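Local coordinates for cellulase CEL9M (Clostridium cellulolyticum, PDB 1IA6), which probably hydrolyses internal beta-1,4-glucosidic linkages of cellulose and related beta-glucans as the catalytic module of a family 9 glycoside hydrolase, at residues K299-S302 and R308-A311; V337-G342 and M348-G353; D397-D402 and Y406-V411. All blocks are in the same frame, centred on the assembly; numbering follows the deposited sequence.

How the interactions relate
Three contacts follow one another along the C-terminal half of the chain, on one side of its centre, their centres 13 to 14 Å apart. Interaction 1 sets a loop against helix 306-323. Interaction 2 folds the chain back onto the end of helix 327-341, and the two meet where Ala311 CB packs on Ile340 CD1. Interaction 3, between a loop and the helix 406-409 that follows it, leans on interaction 2 through Phe399, packed on Met348 and Tyr350, and through a probable hydrogen bond from Tyr339 OH to Asp397 OD1. Interactions 1 and 3 do not touch. The contacts connect the helical body to the loop and short helix around the predicted catalytic residues Asp401 and Glu410.

Interaction 1: K299-S302 and R308-A311. With SO4 (sulfate ion), chain E.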
loop_
_atom_site.group_PDB
_atom_site.type_symbol
_atom_site.label_atom_id
_atom_site.label_comp_id
_atom_site.label_asym_id
_atom_site.label_seq_id
_atom_site.Cartn_x
_atom_site.Cartn_y
_atom_site.Cartn_z
ATOM N N LYS A 299 0.312 -19.468 -2.667
ATOM C CA LYS A 299 -0.781 -19.194 -3.595
ATOM C C LYS A 299 -0.167 -18.231 -4.605
ATOM O O LYS A 299 0.235 -17.119 -4.254
ATOM C CB LYS A 299 -1.957 -18.537 -2.869
ATOM C CG LYS A 299 -2.720 -19.486 -1.963
ATOM C CD LYS A 299 -3.429 -20.550 -2.783
ATOM C CE LYS A 299 -4.158 -21.546 -1.899
ATOM N NZ LYS A 299 -4.845 -22.579 -2.725
ATOM N N TRP A 300 -0.101 -18.672 -5.856
ATOM C CA TRP A 300 0.517 -17.918 -6.942
ATOM C C TRP A 300 -0.540 -17.338 -7.877
ATOM O O TRP A 300 -1.053 -18.040 -8.746
ATOM C CB TRP A 300 1.434 -18.874 -7.718
ATOM C CG TRP A 300 2.537 -18.236 -8.498
ATOM C CD1 TRP A 300 3.789 -17.929 -8.048
ATOM C CD2 TRP A 300 2.505 -17.865 -9.878
ATOM N NE1 TRP A 300 4.539 -17.392 -9.065
ATOM C CE2 TRP A 300 3.775 -17.340 -10.200
ATOM C CE3 TRP A 300 1.524 -17.923 -10.876
ATOM C CZ2 TRP A 300 4.093 -16.879 -11.480
ATOM C CZ3 TRP A 300 1.840 -17.464 -12.149
ATOM C CH2 TRP A 300 3.115 -16.949 -12.437
ATOM N N LEU A 301 -0.859 -16.057 -7.712
ATOM C CA LEU A 301 -1.875 -15.420 -8.546
ATOM C C LEU A 301 -1.357 -15.027 -9.927
ATOM O O LEU A 301 -2.017 -15.268 -10.941
ATOM C CB LEU A 301 -2.426 -14.176 -7.847
ATOM C CG LEU A 301 -3.547 -13.453 -8.601
ATOM C CD1 LEU A 301 -4.788 -14.348 -8.650
ATOM C CD2 LEU A 301 -3.871 -12.131 -7.904
ATOM N N SER A 302 -0.188 -14.399 -9.954
ATOM C CA SER A 302 0.427 -13.961 -11.200
ATOM C C SER A 302 1.937 -13.880 -10.983
ATOM O O SER A 302 2.418 -14.118 -9.874
ATOM C CB SER A 302 -0.142 -12.605 -11.627
ATOM O OG SER A 302 0.194 -12.312 -12.974
ATOM N N ARG A 308 3.224 -9.989 -2.941
ATOM C CA ARG A 308 2.375 -8.841 -2.658
ATOM C C ARG A 308 0.910 -9.290 -2.712
ATOM O O ARG A 308 0.107 -8.924 -1.852
ATOM C CB ARG A 308 2.672 -7.729 -3.683
ATOM C CG ARG A 308 1.600 -6.661 -3.879
ATOM C CD ARG A 308 0.625 -7.073 -4.969
ATOM N NE ARG A 308 1.284 -7.347 -6.249
ATOM C CZ ARG A 308 1.661 -6.425 -7.133
ATOM N NH1 ARG A 308 1.460 -5.133 -6.901
ATOM N NH2 ARG A 308 2.223 -6.801 -8.275
ATOM N N TYR A 309 0.567 -10.105 -3.708
ATOM C CA TYR A 309 -0.802 -10.593 -3.840
ATOM C C TYR A 309 -1.189 -11.565 -2.731
ATOM O O TYR A 309 -2.291 -11.483 -2.190
ATOM C CB TYR A 309 -1.004 -11.270 -5.200
ATOM C CG TYR A 309 -0.955 -10.315 -6.371
ATOM C CD1 TYR A 309 -1.761 -9.177 -6.397
ATOM C CD2 TYR A 309 -0.110 -10.549 -7.458
ATOM C CE1 TYR A 309 -1.731 -8.296 -7.473
ATOM C CE2 TYR A 309 -0.073 -9.670 -8.544
ATOM C CZ TYR A 309 -0.887 -8.546 -8.540
ATOM O OH TYR A 309 -0.866 -7.666 -9.599
ATOM N N ALA A 310 -0.290 -12.490 -2.396
ATOM C CA ALA A 310 -0.576 -13.469 -1.349
ATOM C C ALA A 310 -0.806 -12.793 0.004
ATOM O O ALA A 310 -1.712 -13.173 0.756
ATOM C CB ALA A 310 0.565 -14.484 -1.249
ATOM N N ALA A 311 0.013 -11.788 0.308
ATOM C CA ALA A 311 -0.115 -11.056 1.565
ATOM C C ALA A 311 -1.409 -10.242 1.609
ATOM O O ALA A 311 -2.081 -10.194 2.637
ATOM C CB ALA A 311 1.086 -10.132 1.760
HETATM S S SO4 E . 2.594 -3.783 -10.560
HETATM O O1 SO4 E . 3.921 -3.207 -10.867
HETATM O O2 SO4 E . 2.154 -3.308 -9.235
HETATM O O3 SO4 E . 2.693 -5.257 -10.562
HETATM O O4 SO4 E . 1.627 -3.356 -11.597
#
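Both faces of the Tyr309 ring are occupied: Leu301 CD2 reaches over one, off centre, and Arg308 NE lies over the middle of the other, 3.2 Å above the plane. The guanidinium of Arg308 in turn has Tyr309 OH above one of its faces, while a sulfate ion sits at its edge. On the loop side, the carbonyl oxygen of Ser302 lies over the centre of the Trp300 ring.

Leu301 and Tyr309 cross at about a right angle. With CG of Leu301 opposite its backbone N (chi1 -178°), the CD2 branch is carried over the ring as a CH-pi contact, 4.0 Å from Leu301 CD2 to the Tyr309 centroid; its nearest ring atom is Tyr309 CG, at 3.8 Å. Farther along the helix, Ala310 CB packs against Lys299 O at 4.0 Å. The amine of Lys299 runs the other way, to Thr293 OG1 and to the carbonyls of Trp287 and Lys288. Between the two segments the contact is van der Waals and CH-pi packing.

Arg308 faces a different side. Its chain bends at chi2 and chi3, bringing two nitrogens onto the anion: NH1 donates to sulfate O2 at 3.0 Å, nearly straight at 168°, and NH2 donates to sulfate O3 at 2.8 Å. The carbonyls of Gly305 and Trp304 hold NE and NH2, and Asp414 forms a salt bridge with NH1, so the rotation of the guanidinium is fixed. Trp256 NE1 also binds the sulfate, which probably comes from the crystallisation liquor and whose O1 is 4.8 Å from OE1 of Glu410, a predicted active-site residue. The bonds to Gly305, Trp304 and Asp414 present NH1 and NH2 to one side, where the sulfate is bound, and the positive charge is probably shared between Asp414 and the sulfate.

Interaction 2: V337-G342 and M348-G353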
loop_
_atom_site.group_PDB
_atom_site.type_symbol
_atom_site.label_atom_id
_atom_site.label_comp_id
_atom_site.label_asym_id
_atom_site.label_seq_id
_atom_site.Cartn_x
_atom_site.Cartn_y
_atom_site.Cartn_z
ATOM N N VAL A 337 1.755 -16.349 5.211
ATOM C CA VAL A 337 2.642 -15.525 6.019
ATOM C C VAL A 337 3.907 -16.289 6.383
ATOM O O VAL A 337 5.017 -15.773 6.237
ATOM C CB VAL A 337 1.962 -15.071 7.326
ATOM C CG1 VAL A 337 2.958 -14.321 8.192
ATOM C CG2 VAL A 337 0.773 -14.185 7.010
ATOM N N ASP A 338 3.744 -17.520 6.858
ATOM C CA ASP A 338 4.898 -18.324 7.245
ATOM C C ASP A 338 5.825 -18.596 6.067
ATOM O O ASP A 338 7.039 -18.692 6.238
ATOM C CB ASP A 338 4.447 -19.643 7.885
ATOM C CG ASP A 338 3.774 -19.432 9.232
ATOM O OD1 ASP A 338 3.867 -18.311 9.775
ATOM O OD2 ASP A 338 3.160 -20.384 9.753
ATOM N N TYR A 339 5.253 -18.709 4.871
ATOM C CA TYR A 339 6.050 -18.943 3.670
ATOM C C TYR A 339 6.952 -17.732 3.443
ATOM O O TYR A 339 8.148 -17.871 3.177
ATOM C CB TYR A 339 5.129 -19.162 2.464
ATOM C CG TYR A 339 5.853 -19.467 1.168
ATOM C CD1 TYR A 339 6.502 -18.458 0.455
ATOM C CD2 TYR A 339 5.884 -20.763 0.652
ATOM C CE1 TYR A 339 7.164 -18.732 -0.743
ATOM C CE2 TYR A 339 6.543 -21.049 -0.546
ATOM C CZ TYR A 339 7.180 -20.029 -1.237
ATOM O OH TYR A 339 7.831 -20.297 -2.422
ATOM N N ILE A 340 6.369 -16.544 3.566
ATOM C CA ILE A 340 7.100 -15.295 3.387
ATOM C C ILE A 340 8.234 -15.157 4.405
ATOM O O ILE A 340 9.323 -14.688 4.073
ATOM C CB ILE A 340 6.132 -14.085 3.512
ATOM C CG1 ILE A 340 5.202 -14.051 2.297
ATOM C CG2 ILE A 340 6.915 -12.779 3.649
ATOM C CD1 ILE A 340 4.063 -13.059 2.415
ATOM N N LEU A 341 7.978 -15.584 5.639
ATOM C CA LEU A 341 8.966 -15.490 6.706
ATOM C C LEU A 341 10.109 -16.505 6.640
ATOM O O LEU A 341 11.097 -16.369 7.365
ATOM C CB LEU A 341 8.272 -15.587 8.068
ATOM C CG LEU A 341 7.271 -14.468 8.371
ATOM C CD1 LEU A 341 6.593 -14.721 9.713
ATOM C CD2 LEU A 341 7.989 -13.131 8.380
ATOM N N GLY A 342 9.982 -17.525 5.795
ATOM C CA GLY A 342 11.062 -18.493 5.695
ATOM C C GLY A 342 10.687 -19.948 5.493
ATOM O O GLY A 342 11.551 -20.766 5.191
ATOM N N MET A 348 14.617 -19.231 2.547
ATOM C CA MET A 348 15.005 -17.838 2.700
ATOM C C MET A 348 13.830 -16.976 3.126
ATOM O O MET A 348 12.673 -17.288 2.843
ATOM C CB MET A 348 15.578 -17.289 1.385
ATOM C CG MET A 348 14.549 -17.060 0.284
ATOM S SD MET A 348 15.255 -16.339 -1.227
ATOM C CE MET A 348 15.296 -14.606 -0.786
ATOM N N SER A 349 14.135 -15.893 3.831
ATOM C CA SER A 349 13.109 -14.958 4.253
ATOM C C SER A 349 12.919 -14.014 3.078
ATOM O O SER A 349 13.900 -13.553 2.495
ATOM C CB SER A 349 13.576 -14.152 5.461
ATOM O OG SER A 349 12.843 -12.941 5.556
ATOM N N TYR A 350 11.671 -13.731 2.724
ATOM C CA TYR A 350 11.408 -12.823 1.619
ATOM C C TYR A 350 11.295 -11.376 2.083
ATOM O O TYR A 350 10.980 -10.475 1.298
ATOM C CB TYR A 350 10.169 -13.276 0.850
ATOM C CG TYR A 350 10.493 -14.448 -0.048
ATOM C CD1 TYR A 350 11.354 -14.291 -1.131
ATOM C CD2 TYR A 350 9.996 -15.725 0.218
ATOM C CE1 TYR A 350 11.718 -15.372 -1.929
ATOM C CE2 TYR A 350 10.355 -16.819 -0.576
ATOM C CZ TYR A 350 11.215 -16.633 -1.646
ATOM O OH TYR A 350 11.578 -17.697 -2.442
ATOM N N ILE A 351 11.564 -11.166 3.370
ATOM C CA ILE A 351 11.574 -9.829 3.945
ATOM C C ILE A 351 13.050 -9.526 4.188
ATOM O O ILE A 351 13.706 -10.197 4.985
ATOM C CB ILE A 351 10.824 -9.762 5.292
ATOM C CG1 ILE A 351 9.333 -10.041 5.083
ATOM C CG2 ILE A 351 11.002 -8.386 5.913
ATOM C CD1 ILE A 351 8.537 -10.053 6.375
ATOM N N ILE A 352 13.583 -8.533 3.489
ATOM C CA ILE A 352 14.991 -8.188 3.648
ATOM C C ILE A 352 15.314 -7.765 5.082
ATOM O O ILE A 352 14.553 -7.031 5.710
ATOM C CB ILE A 352 15.389 -7.059 2.670
ATOM C CG1 ILE A 352 15.279 -7.566 1.227
ATOM C CG2 ILE A 352 16.812 -6.580 2.958
ATOM C CD1 ILE A 352 15.530 -6.499 0.182
ATOM N N GLY A 353 16.440 -8.249 5.601
ATOM C CA GLY A 353 16.843 -7.891 6.951
ATOM C C GLY A 353 16.187 -8.690 8.061
ATOM O O GLY A 353 16.447 -8.452 9.244
HETATM O O HOH W 1 10.572 -20.194 -2.309
#
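Tyr350 leans on the last turn of helix 327-341 from its CB outward. CB rests on the carbonyl oxygen of Ile340, at 3.6 Å, the same oxygen that accepts a nearly straight hydrogen bond from Tyr350 N (2.9 Å, 171°). Along the ring, CD2 stays near Ile340 O, and CE2 then meets Tyr339 CE1 at 3.7 Å as the two tyrosines cross at a slant. Met348 CG covers part of one ring face. At the tip, Tyr350 OH bonds to a water, 2.7 Å away, which donates a hydrogen bond to Tyr339 OH. A chi1 of -178° swings the Tyr339 ring out from the helix to Tyr350 and carries that hydroxyl on to Asp397 OD1, so the water joins the two tyrosines and Asp397 anchors the pair.

The aliphatic side is closed by Ile351. Its CG1 packs on Ile340 CG2 at 3.9 Å, and its CD1 meets Leu341 CD2 at 3.7 Å, Leu341 and Ile351 running side by side in the same direction. Leu419 of helix 413-429 also touches Ile351, and Tyr6 and Ala9 of helix 6-15 touch Leu341.

Asn344 ND2, in the turn between the segments, donates to both Tyr339 O and Met348 O. The latter oxygen also receives a CA-H...O contact from Gly342 CA, at 3.5 Å. Gly342, with positive phi and its N bonded back to Tyr339 O and weakly to Asp338 O, ends the helix in a Schellman motif, after which the chain returns to cross the C-terminal end of the helix, an inter-helix connection of the all-helical (alpha/alpha)6 barrel of family 9 enzymes.

Interaction 3: D397-D402 and Y406-V411; sequences DKFLDD and YQYTEV
The carbonyl oxygen of Leu400 is approached by several groups: Asp402 N makes a weak hydrogen bond to it, closing an inverse gamma turn centred on Asp401, while from the helix Tyr408 CB packs against it at 3.7 Å and Thr409 CG2 stands slightly farther off.

Tyr408 carries most of the contact. Leu400 CB lies over the centre of its ring, 4.0 Å from the Tyr408 centroid and only 4° off the normal, a CH-pi contact; Leu400 CD1 then follows the ring outward to Tyr408 OH. In the plane of the ring, Lys398 O meets the edge at Tyr408 CE2, 3.5 Å away. The same ring turns an edge toward the face of Phe399 in an offset edge-to-face pair, planes at 82° and centroids of the Phe399 and Tyr408 rings 5.8 Å apart. Phe399 in turn offers its own edge to the backbone, CE1 lying 3.3 Å from Tyr408 O.

The loop and the short helix 406-409 connect the two predicted catalytic residues of the family 9 site, Asp401 and Glu410. Asp401 OD2 accepts from Ile360 N, with a weak bond from His361 N to its OD1, and Glu410 OE1 is bonded to Trp304 NE1.

Just before Glu410, Thr409 has OG1 tucked between its backbone N and carbonyl carbon (chi1 62°), where it bonds to Gln405 O. That rotation turns the methyl CG2 to the loop, 4.0 Å from Asp402 O and, more loosely, 4.3 Å from Phe399 CZ.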
loop_
_atom_site.group_PDB
_atom_site.type_symbol
_atom_site.label_atom_id
_atom_site.label_comp_id
_atom_site.label_asym_id
_atom_site.label_seq_id
_atom_site.Cartn_x
_atom_site.Cartn_y
_atom_site.Cartn_z
ATOM N N ASP A 397 8.769 -22.205 -6.909
ATOM C CA ASP A 397 9.368 -21.810 -5.633
ATOM C C ASP A 397 10.830 -21.394 -5.751
ATOM O O ASP A 397 11.524 -21.259 -4.740
ATOM C CB ASP A 397 9.256 -22.945 -4.614
ATOM C CG ASP A 397 7.826 -23.263 -4.254
ATOM O OD1 ASP A 397 7.142 -22.378 -3.699
ATOM O OD2 ASP A 397 7.383 -24.398 -4.529
ATOM N N LYS A 398 11.294 -21.183 -6.978
ATOM C CA LYS A 398 12.679 -20.788 -7.201
ATOM C C LYS A 398 12.841 -19.272 -7.141
ATOM O O LYS A 398 11.971 -18.525 -7.588
ATOM C CB LYS A 398 13.167 -21.303 -8.561
ATOM C CG LYS A 398 12.965 -22.796 -8.773
ATOM C CD LYS A 398 13.710 -23.618 -7.730
ATOM C CE LYS A 398 13.470 -25.110 -7.919
ATOM N NZ LYS A 398 14.185 -25.918 -6.887
ATOM N N PHE A 399 13.962 -18.829 -6.583
ATOM C CA PHE A 399 14.250 -17.407 -6.469
ATOM C C PHE A 399 15.609 -17.097 -7.089
ATOM O O PHE A 399 16.595 -17.779 -6.810
ATOM C CB PHE A 399 14.263 -16.975 -5.001
ATOM C CG PHE A 399 14.381 -15.488 -4.813
ATOM C CD1 PHE A 399 13.290 -14.660 -5.040
ATOM C CD2 PHE A 399 15.591 -14.914 -4.440
ATOM C CE1 PHE A 399 13.401 -13.277 -4.897
ATOM C CE2 PHE A 399 15.711 -13.532 -4.296
ATOM C CZ PHE A 399 14.612 -12.716 -4.526
ATOM N N LEU A 400 15.655 -16.071 -7.932
ATOM C CA LEU A 400 16.898 -15.669 -8.577
ATOM C C LEU A 400 17.347 -14.340 -7.981
ATOM O O LEU A 400 16.836 -13.279 -8.342
ATOM C CB LEU A 400 16.689 -15.526 -10.088
ATOM C CG LEU A 400 16.218 -16.793 -10.814
ATOM C CD1 LEU A 400 15.992 -16.489 -12.291
ATOM C CD2 LEU A 400 17.253 -17.900 -10.644
ATOM N N ASP A 401 18.299 -14.413 -7.058
ATOM C CA ASP A 401 18.811 -13.226 -6.391
ATOM C C ASP A 401 19.975 -12.616 -7.165
ATOM O O ASP A 401 21.139 -12.885 -6.869
ATOM C CB ASP A 401 19.254 -13.587 -4.968
ATOM C CG ASP A 401 19.610 -12.370 -4.136
ATOM O OD1 ASP A 401 19.405 -11.233 -4.611
ATOM O OD2 ASP A 401 20.090 -12.552 -2.997
ATOM N N ASP A 402 19.656 -11.800 -8.165
ATOM C CA ASP A 402 20.688 -11.150 -8.960
ATOM C C ASP A 402 20.246 -9.797 -9.513
ATOM O O ASP A 402 19.065 -9.453 -9.500
ATOM C CB ASP A 402 21.151 -12.064 -10.100
ATOM C CG ASP A 402 20.048 -12.384 -11.079
ATOM O OD1 ASP A 402 20.329 -13.081 -12.078
ATOM O OD2 ASP A 402 18.902 -11.942 -10.852
ATOM N N TYR A 406 14.328 -8.200 -12.147
ATOM C CA TYR A 406 13.400 -7.333 -11.425
ATOM C C TYR A 406 12.134 -8.024 -10.922
ATOM O O TYR A 406 11.609 -7.671 -9.866
ATOM C CB TYR A 406 13.009 -6.139 -12.303
ATOM C CG TYR A 406 14.191 -5.438 -12.935
ATOM C CD1 TYR A 406 15.315 -5.102 -12.179
ATOM C CD2 TYR A 406 14.190 -5.115 -14.292
ATOM C CE1 TYR A 406 16.412 -4.464 -12.759
ATOM C CE2 TYR A 406 15.281 -4.476 -14.883
ATOM C CZ TYR A 406 16.388 -4.155 -14.111
ATOM O OH TYR A 406 17.469 -3.525 -14.687
ATOM N N GLN A 407 11.634 -8.995 -11.678
ATOM C CA GLN A 407 10.429 -9.710 -11.272
ATOM C C GLN A 407 10.601 -10.288 -9.869
ATOM O O GLN A 407 9.660 -10.323 -9.076
ATOM C CB GLN A 407 10.126 -10.844 -12.256
ATOM C CG GLN A 407 8.959 -11.727 -11.846
ATOM C CD GLN A 407 8.724 -12.874 -12.813
ATOM O OE1 GLN A 407 8.383 -12.660 -13.977
ATOM N NE2 GLN A 407 8.907 -14.099 -12.336
ATOM N N TYR A 408 11.815 -10.734 -9.570
ATOM C CA TYR A 408 12.119 -11.327 -8.277
ATOM C C TYR A 408 12.518 -10.321 -7.200
ATOM O O TYR A 408 12.103 -10.434 -6.049
ATOM C CB TYR A 408 13.269 -12.334 -8.411
ATOM C CG TYR A 408 13.013 -13.479 -9.363
ATOM C CD1 TYR A 408 13.180 -13.322 -10.737
ATOM C CD2 TYR A 408 12.606 -14.721 -8.885
ATOM C CE1 TYR A 408 12.947 -14.383 -11.613
ATOM C CE2 TYR A 408 12.369 -15.785 -9.748
ATOM C CZ TYR A 408 12.543 -15.611 -11.110
ATOM O OH TYR A 408 12.320 -16.672 -11.962
ATOM N N THR A 409 13.315 -9.333 -7.585
ATOM C CA THR A 409 13.847 -8.372 -6.624
ATOM C C THR A 409 13.185 -7.012 -6.462
ATOM O O THR A 409 13.694 -6.172 -5.723
ATOM C CB THR A 409 15.324 -8.130 -6.914
ATOM O OG1 THR A 409 15.455 -7.562 -8.221
ATOM C CG2 THR A 409 16.094 -9.446 -6.858
ATOM N N GLU A 410 12.068 -6.778 -7.137
ATOM C CA GLU A 410 11.400 -5.493 -6.996
ATOM C C GLU A 410 10.820 -5.319 -5.598
ATOM O O GLU A 410 10.447 -6.294 -4.947
ATOM C CB GLU A 410 10.282 -5.344 -8.029
ATOM C CG GLU A 410 10.736 -4.672 -9.314
ATOM C CD GLU A 410 9.751 -3.625 -9.793
ATOM O OE1 GLU A 410 8.601 -3.992 -10.120
ATOM O OE2 GLU A 410 10.125 -2.432 -9.835
ATOM N N VAL A 411 10.782 -4.071 -5.140
ATOM C CA VAL A 411 10.221 -3.713 -3.836
ATOM C C VAL A 411 9.361 -2.478 -4.107
ATOM O O VAL A 411 9.635 -1.735 -5.043
ATOM C CB VAL A 411 11.320 -3.349 -2.811
ATOM C CG1 VAL A 411 12.230 -4.549 -2.581
ATOM C CG2 VAL A 411 12.127 -2.147 -3.303
#